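PDB 4KV7: probable leucine/isoleucine/valine-binding protein from Rhodopirellula baltica, which probably binds leucine, isoleucine, valine or a similar small ligand as the periplasmic component of an ABC-type uptake system, although its function is not established. Local coordinates for residues D14-K19 with P55-K60; P156-F161 with L216-I221. The protein carries 1 engineered substitution. All blocks are in the same frame, centred on the assembly; numbering follows the deposited sequence. Where two conformers were deposited one is given.

Contact 1 (D14-K19 with P55-K60); sequences DAQLLK and PSKTLK
Gln16 and Lys57 meet through their polar ends on one face of a parallel strand pair. The ammonium NZ of Lys57 lies 2.6 Å from Gln16 OE1, a short hydrogen bond received in the plane of the amide. The two side chains reach this bond differently. Gln16 runs out straight from a CG set opposite the backbone N (chi1 -177°), whereas Lys57 folds at its second torsion (chi2 -58°), which turns its chain back across the neighbouring glutamine and brings CD to 3.9 Å from Gln16 CB. The aliphatic root of the same lysine serves Leu18, whose CD1 rests 3.9 Å from Lys57 CB. Leu18 CD1 also faces Leu59 CD2, so this face passes from a polar end to an apolar one. On the other face Leu17 is the bridging side chain: its CD1 leans over the partner strand, 3.9 Å from Thr58 CG2 and equally far from Lys60 CB. Lys60 itself stretches away beyond that point. Ala15 CB approaches Thr58 OG1 near the start of the pairing. Between the faces, four backbone hydrogen bonds alternate in parallel fashion, the shortest from Leu18 N to Thr58 O at 2.7 Å. Lys19 sends its NZ to the carbonyl of His84. The contact forms the outer end of the beta-alpha-beta unit of strand 16-24, helix 31-50 and strand 57-65; Leu59 packs on Phe45 and Ala48 of that helix, while Leu18 and Lys57 touch Ile324.

Contact 2 (P156-F161 with L216-I221); sequences PEEIGF and LPKAVI
Glu158 and Lys218 lie side by side and point the same way, so that methylene and carboxylate pack before the charges meet: Lys218 CD is 3.5 Å from Glu158 OE1. The lysine then bends at its last torsion (chi4 54°) and brings NZ to 3.2 Å from Glu158 OE2, a salt bridge entering from above the carboxylate plane. The water bridging the pair donates a hydrogen bond to Glu158 OE2 and accepts one from Lys218 NZ. The other oxygen, OE1, is held by the backbone N of Lys155, which helps fix the rotation of the carboxylate. At the root of the same side chain, Glu158 O accepts a hydrogen bond from Lys218 N at 2.8 Å and a weak one from Ala219 N. Farther along, Phe161 and Ile221 also run alongside each other. Ile221 CD1 approaches the ring obliquely, 3.8 Å from Phe161 CE2, and the same methyl lies 3.8 Å from Ile159 CG2. One isoleucine tip thus fills the angle between two side chains of the adjacent strand. Phe173 meets the Phe161 ring edge-to-face, and Met145 and Val146 of helix 138-151 pack on Ile221. Gly160, on the other face, brings no side chain beside Pro217; its N and O bond to Ala219 O and Ile221 N at 2.8 and 2.9 Å. Parallel strands 159-164 and 219-223, buried beneath helices 138-151 and 167-183, are typical of the alpha/beta sheet core in periplasmic binding proteins.

Contact 1 and contact 2 lie on opposite sides of the chain's centre, with their own centres 51 Å apart and nearest atoms about 35 Å apart. They follow one another along the chain, contact 1 being complete before contact 2 begins. They share no sheet: the first pairs the neighbouring parallel strands 16-24 and 57-65, the second two adjacent inner strands of the mixed sheet that runs from 193-196 to 370-372. One is a surface contact, the other buried. This separation is consistent with the two-lobed architecture of periplasmic binding proteins, in which each lobe has its own sheet and ligand typically binds between the lobes.

Contact 1 (D14-K19 with P55-K60)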
loop_
_atom_site.group_PDB
_atom_site.type_symbol
_atom_site.label_atom_id
_atom_site.label_comp_id
_atom_site.label_asym_id
_atom_site.label_seq_id
_atom_site.Cartn_x
_atom_site.Cartn_y
_atom_site.Cartn_z
ATOM N N ASP A 14 -15.850 30.872 -11.055
ATOM C CA ASP A 14 -16.674 30.553 -9.891
ATOM C C ASP A 14 -16.436 29.130 -9.402
ATOM O O ASP A 14 -17.040 28.689 -8.422
ATOM C CB ASP A 14 -18.162 30.779 -10.182
ATOM C CG ASP A 14 -18.697 29.870 -11.272
ATOM O OD1 ASP A 14 -17.936 29.541 -12.207
ATOM O OD2 ASP A 14 -19.887 29.490 -11.195
ATOM N N ALA A 15 -15.556 28.414 -10.093
ATOM C CA ALA A 15 -15.184 27.070 -9.682
ATOM C C ALA A 15 -14.351 27.152 -8.411
ATOM O O ALA A 15 -13.429 27.962 -8.321
ATOM C CB ALA A 15 -14.411 26.374 -10.787
ATOM N N GLN A 16 -14.680 26.331 -7.421
ATOM C CA GLN A 16 -13.900 26.309 -6.196
ATOM C C GLN A 16 -12.747 25.337 -6.342
ATOM O O GLN A 16 -12.939 24.173 -6.708
ATOM C CB GLN A 16 -14.748 25.914 -4.986
ATOM C CG GLN A 16 -13.967 25.961 -3.672
ATOM C CD GLN A 16 -14.652 25.227 -2.533
ATOM O OE1 GLN A 16 -15.700 24.612 -2.717
ATOM N NE2 GLN A 16 -14.051 25.279 -1.348
ATOM N N LEU A 17 -11.545 25.815 -6.051
ATOM C CA LEU A 17 -10.359 24.980 -6.085
ATOM C C LEU A 17 -10.301 24.106 -4.833
ATOM O O LEU A 17 -10.340 24.615 -3.711
ATOM C CB LEU A 17 -9.112 25.862 -6.172
ATOM C CG LEU A 17 -7.789 25.111 -6.304
ATOM C CD1 LEU A 17 -7.737 24.363 -7.629
ATOM C CD2 LEU A 17 -6.609 26.061 -6.162
ATOM N N LEU A 18 -10.238 22.792 -5.030
ATOM C CA LEU A 18 -10.108 21.846 -3.924
ATOM C C LEU A 18 -8.708 21.255 -3.942
ATOM O O LEU A 18 -8.399 20.412 -4.778
ATOM C CB LEU A 18 -11.158 20.737 -4.036
ATOM C CG LEU A 18 -12.616 21.181 -4.145
ATOM C CD1 LEU A 18 -13.531 19.967 -4.267
ATOM C CD2 LEU A 18 -13.019 22.042 -2.951
ATOM N N LYS A 19 -7.864 21.710 -3.019
ATOM C CA LYS A 19 -6.471 21.277 -2.960
ATOM C C LYS A 19 -6.265 20.101 -2.021
ATOM O O LYS A 19 -6.627 20.158 -0.844
ATOM C CB LYS A 19 -5.577 22.441 -2.519
ATOM C CG LYS A 19 -5.450 23.566 -3.541
ATOM C CD LYS A 19 -4.602 24.729 -3.026
ATOM C CE LYS A 19 -5.282 25.436 -1.878
ATOM N NZ LYS A 19 -4.504 26.630 -1.409
ATOM N N PRO A 55 -19.512 19.274 -10.054
ATOM C CA PRO A 55 -19.759 20.489 -10.834
ATOM C C PRO A 55 -19.226 21.730 -10.120
ATOM O O PRO A 55 -19.360 21.837 -8.901
ATOM C CB PRO A 55 -21.291 20.533 -10.940
ATOM C CG PRO A 55 -21.724 19.114 -10.751
ATOM C CD PRO A 55 -20.760 18.546 -9.757
ATOM N N SER A 56 -18.596 22.622 -10.877
ATOM C CA SER A 56 -18.038 23.866 -10.346
ATOM C C SER A 56 -16.987 23.669 -9.254
ATOM O O SER A 56 -16.800 24.539 -8.397
ATOM C CB SER A 56 -19.149 24.800 -9.862
ATOM O OG SER A 56 -20.018 25.128 -10.930
ATOM N N LYS A 57 -16.300 22.529 -9.294
ATOM C CA LYS A 57 -15.165 22.269 -8.411
ATOM C C LYS A 57 -13.975 21.905 -9.274
ATOM O O LYS A 57 -14.125 21.234 -10.297
ATOM C CB LYS A 57 -15.447 21.110 -7.446
ATOM C CG LYS A 57 -16.649 21.308 -6.542
ATOM C CD LYS A 57 -16.537 22.557 -5.686
ATOM C CE LYS A 57 -17.768 22.701 -4.796
ATOM N NZ LYS A 57 -17.853 24.028 -4.125
ATOM N N THR A 58 -12.794 22.344 -8.862
ATOM C CA THR A 58 -11.558 21.954 -9.530
ATOM C C THR A 58 -10.661 21.202 -8.561
ATOM O O THR A 58 -10.264 21.743 -7.528
ATOM C CB THR A 58 -10.804 23.179 -10.067
ATOM O OG1 THR A 58 -11.634 23.882 -11.000
ATOM C CG2 THR A 58 -9.513 22.749 -10.751
ATOM N N LEU A 59 -10.348 19.956 -8.893
ATOM C CA LEU A 59 -9.477 19.145 -8.063
ATOM C C LEU A 59 -8.030 19.446 -8.396
ATOM O O LEU A 59 -7.672 19.574 -9.567
ATOM C CB LEU A 59 -9.760 17.672 -8.313
ATOM C CG LEU A 59 -11.142 17.178 -7.895
ATOM C CD1 LEU A 59 -11.436 15.830 -8.534
ATOM C CD2 LEU A 59 -11.242 17.088 -6.378
ATOM N N LYS A 60 -7.197 19.558 -7.369
ATOM C CA LYS A 60 -5.771 19.770 -7.579
ATOM C C LYS A 60 -5.012 18.954 -6.557
ATOM O O LYS A 60 -5.345 18.973 -5.370
ATOM C CB LYS A 60 -5.408 21.247 -7.421
ATOM C CG LYS A 60 -3.924 21.541 -7.647
ATOM C CD LYS A 60 -3.606 23.023 -7.453
ATOM C CE LYS A 60 -2.127 23.307 -7.684
ATOM N NZ LYS A 60 -1.752 23.153 -9.120
#

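Contact 2 (P156-F161 with L216-I221)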
loop_
_atom_site.group_PDB
_atom_site.type_symbol
_atom_site.label_atom_id
_atom_site.label_comp_id
_atom_site.label_asym_id
_atom_site.label_seq_id
_atom_site.Cartn_x
_atom_site.Cartn_y
_atom_site.Cartn_z
ATOM N N PRO A 156 5.454 -24.002 11.500
ATOM C CA PRO A 156 5.647 -22.629 11.975
ATOM C C PRO A 156 7.123 -22.231 12.074
ATOM O O PRO A 156 7.468 -21.109 11.700
ATOM C CB PRO A 156 4.989 -22.656 13.355
ATOM C CG PRO A 156 3.885 -23.654 13.212
ATOM C CD PRO A 156 4.428 -24.719 12.285
ATOM N N GLU A 157 7.973 -23.146 12.531
ATOM C CA GLU A 157 9.398 -22.874 12.691
ATOM C C GLU A 157 10.153 -22.737 11.370
ATOM O O GLU A 157 11.315 -22.325 11.360
ATOM C CB GLU A 157 10.066 -23.981 13.516
ATOM C CG GLU A 157 10.247 -25.303 12.759
ATOM C CD GLU A 157 10.973 -26.368 13.571
ATOM O OE1 GLU A 157 11.099 -26.194 14.802
ATOM O OE2 GLU A 157 11.415 -27.380 12.977
ATOM N N GLU A 158 9.506 -23.107 10.266
ATOM C CA GLU A 158 10.113 -23.064 8.935
ATOM C C GLU A 158 9.745 -21.798 8.163
ATOM O O GLU A 158 10.093 -21.658 6.984
ATOM C CB GLU A 158 9.701 -24.291 8.122
ATOM C CG GLU A 158 10.280 -25.593 8.650
ATOM C CD GLU A 158 9.656 -26.832 8.035
ATOM O OE1 GLU A 158 8.535 -26.753 7.496
ATOM O OE2 GLU A 158 10.293 -27.898 8.106
ATOM N N ILE A 159 9.055 -20.871 8.823
ATOM C CA ILE A 159 8.666 -19.612 8.203
ATOM C C ILE A 159 9.613 -18.512 8.658
ATOM O O ILE A 159 9.675 -18.180 9.846
ATOM C CB ILE A 159 7.218 -19.225 8.558
ATOM C CG1 ILE A 159 6.245 -20.310 8.094
ATOM C CG2 ILE A 159 6.853 -17.881 7.929
ATOM C CD1 ILE A 159 4.837 -20.121 8.623
ATOM N N GLY A 160 10.350 -17.948 7.704
ATOM C CA GLY A 160 11.306 -16.891 7.985
ATOM C C GLY A 160 10.870 -15.548 7.435
ATOM O O GLY A 160 9.905 -15.450 6.671
ATOM N N PHE A 161 11.600 -14.506 7.821
ATOM C CA PHE A 161 11.245 -13.138 7.460
ATOM C C PHE A 161 12.466 -12.388 6.962
ATOM O O PHE A 161 13.554 -12.525 7.519
ATOM C CB PHE A 161 10.649 -12.417 8.665
ATOM C CG PHE A 161 9.365 -13.025 9.121
ATOM C CD1 PHE A 161 9.347 -14.143 9.945
ATOM C CD2 PHE A 161 8.166 -12.512 8.671
ATOM C CE1 PHE A 161 8.150 -14.729 10.323
ATOM C CE2 PHE A 161 6.965 -13.098 9.041
ATOM C CZ PHE A 161 6.963 -14.205 9.867
ATOM N N LEU A 216 16.504 -24.504 8.242
ATOM C CA LEU A 216 16.508 -23.590 7.104
ATOM C C LEU A 216 15.070 -23.232 6.732
ATOM O O LEU A 216 14.219 -24.115 6.659
ATOM C CB LEU A 216 17.203 -24.261 5.923
ATOM C CG LEU A 216 17.378 -23.456 4.637
ATOM C CD1 LEU A 216 18.440 -22.367 4.811
ATOM C CD2 LEU A 216 17.717 -24.370 3.471
ATOM N N PRO A 217 14.781 -21.943 6.520
ATOM C CA PRO A 217 13.395 -21.595 6.190
ATOM C C PRO A 217 12.931 -22.204 4.871
ATOM O O PRO A 217 13.698 -22.258 3.901
ATOM C CB PRO A 217 13.435 -20.069 6.074
ATOM C CG PRO A 217 14.617 -19.653 6.868
ATOM C CD PRO A 217 15.628 -20.749 6.673
ATOM N N LYS A 218 11.686 -22.677 4.852
ATOM C CA LYS A 218 11.065 -23.146 3.618
ATOM C C LYS A 218 10.233 -22.058 2.966
ATOM O O LYS A 218 9.887 -22.161 1.787
ATOM C CB LYS A 218 10.204 -24.381 3.866
ATOM C CG LYS A 218 11.019 -25.611 4.193
ATOM C CD LYS A 218 10.146 -26.848 4.375
ATOM C CE LYS A 218 10.990 -28.117 4.409
ATOM N NZ LYS A 218 12.070 -28.064 5.427
ATOM N N ALA A 219 9.930 -21.017 3.731
ATOM C CA ALA A 219 9.180 -19.886 3.225
ATOM C C ALA A 219 9.817 -18.642 3.795
ATOM O O ALA A 219 10.210 -18.627 4.968
ATOM C CB ALA A 219 7.717 -19.970 3.665
ATOM N N VAL A 220 9.921 -17.602 2.976
ATOM C CA VAL A 220 10.442 -16.320 3.425
ATOM C C VAL A 220 9.436 -15.235 3.076
ATOM O O VAL A 220 9.141 -14.987 1.902
ATOM C CB VAL A 220 11.809 -15.991 2.792
ATOM C CG1 VAL A 220 12.266 -14.604 3.193
ATOM C CG2 VAL A 220 12.846 -17.025 3.205
ATOM N N ILE A 221 8.901 -14.601 4.114
ATOM C CA ILE A 221 7.983 -13.482 3.989
ATOM C C ILE A 221 8.800 -12.202 3.916
ATOM O O ILE A 221 9.587 -11.884 4.819
ATOM C CB ILE A 221 6.965 -13.471 5.159
ATOM C CG1 ILE A 221 6.027 -14.676 5.026
ATOM C CG2 ILE A 221 6.163 -12.177 5.172
ATOM C CD1 ILE A 221 5.137 -14.950 6.246
HETATM O O HOH W 1 12.897 -28.383 8.051
#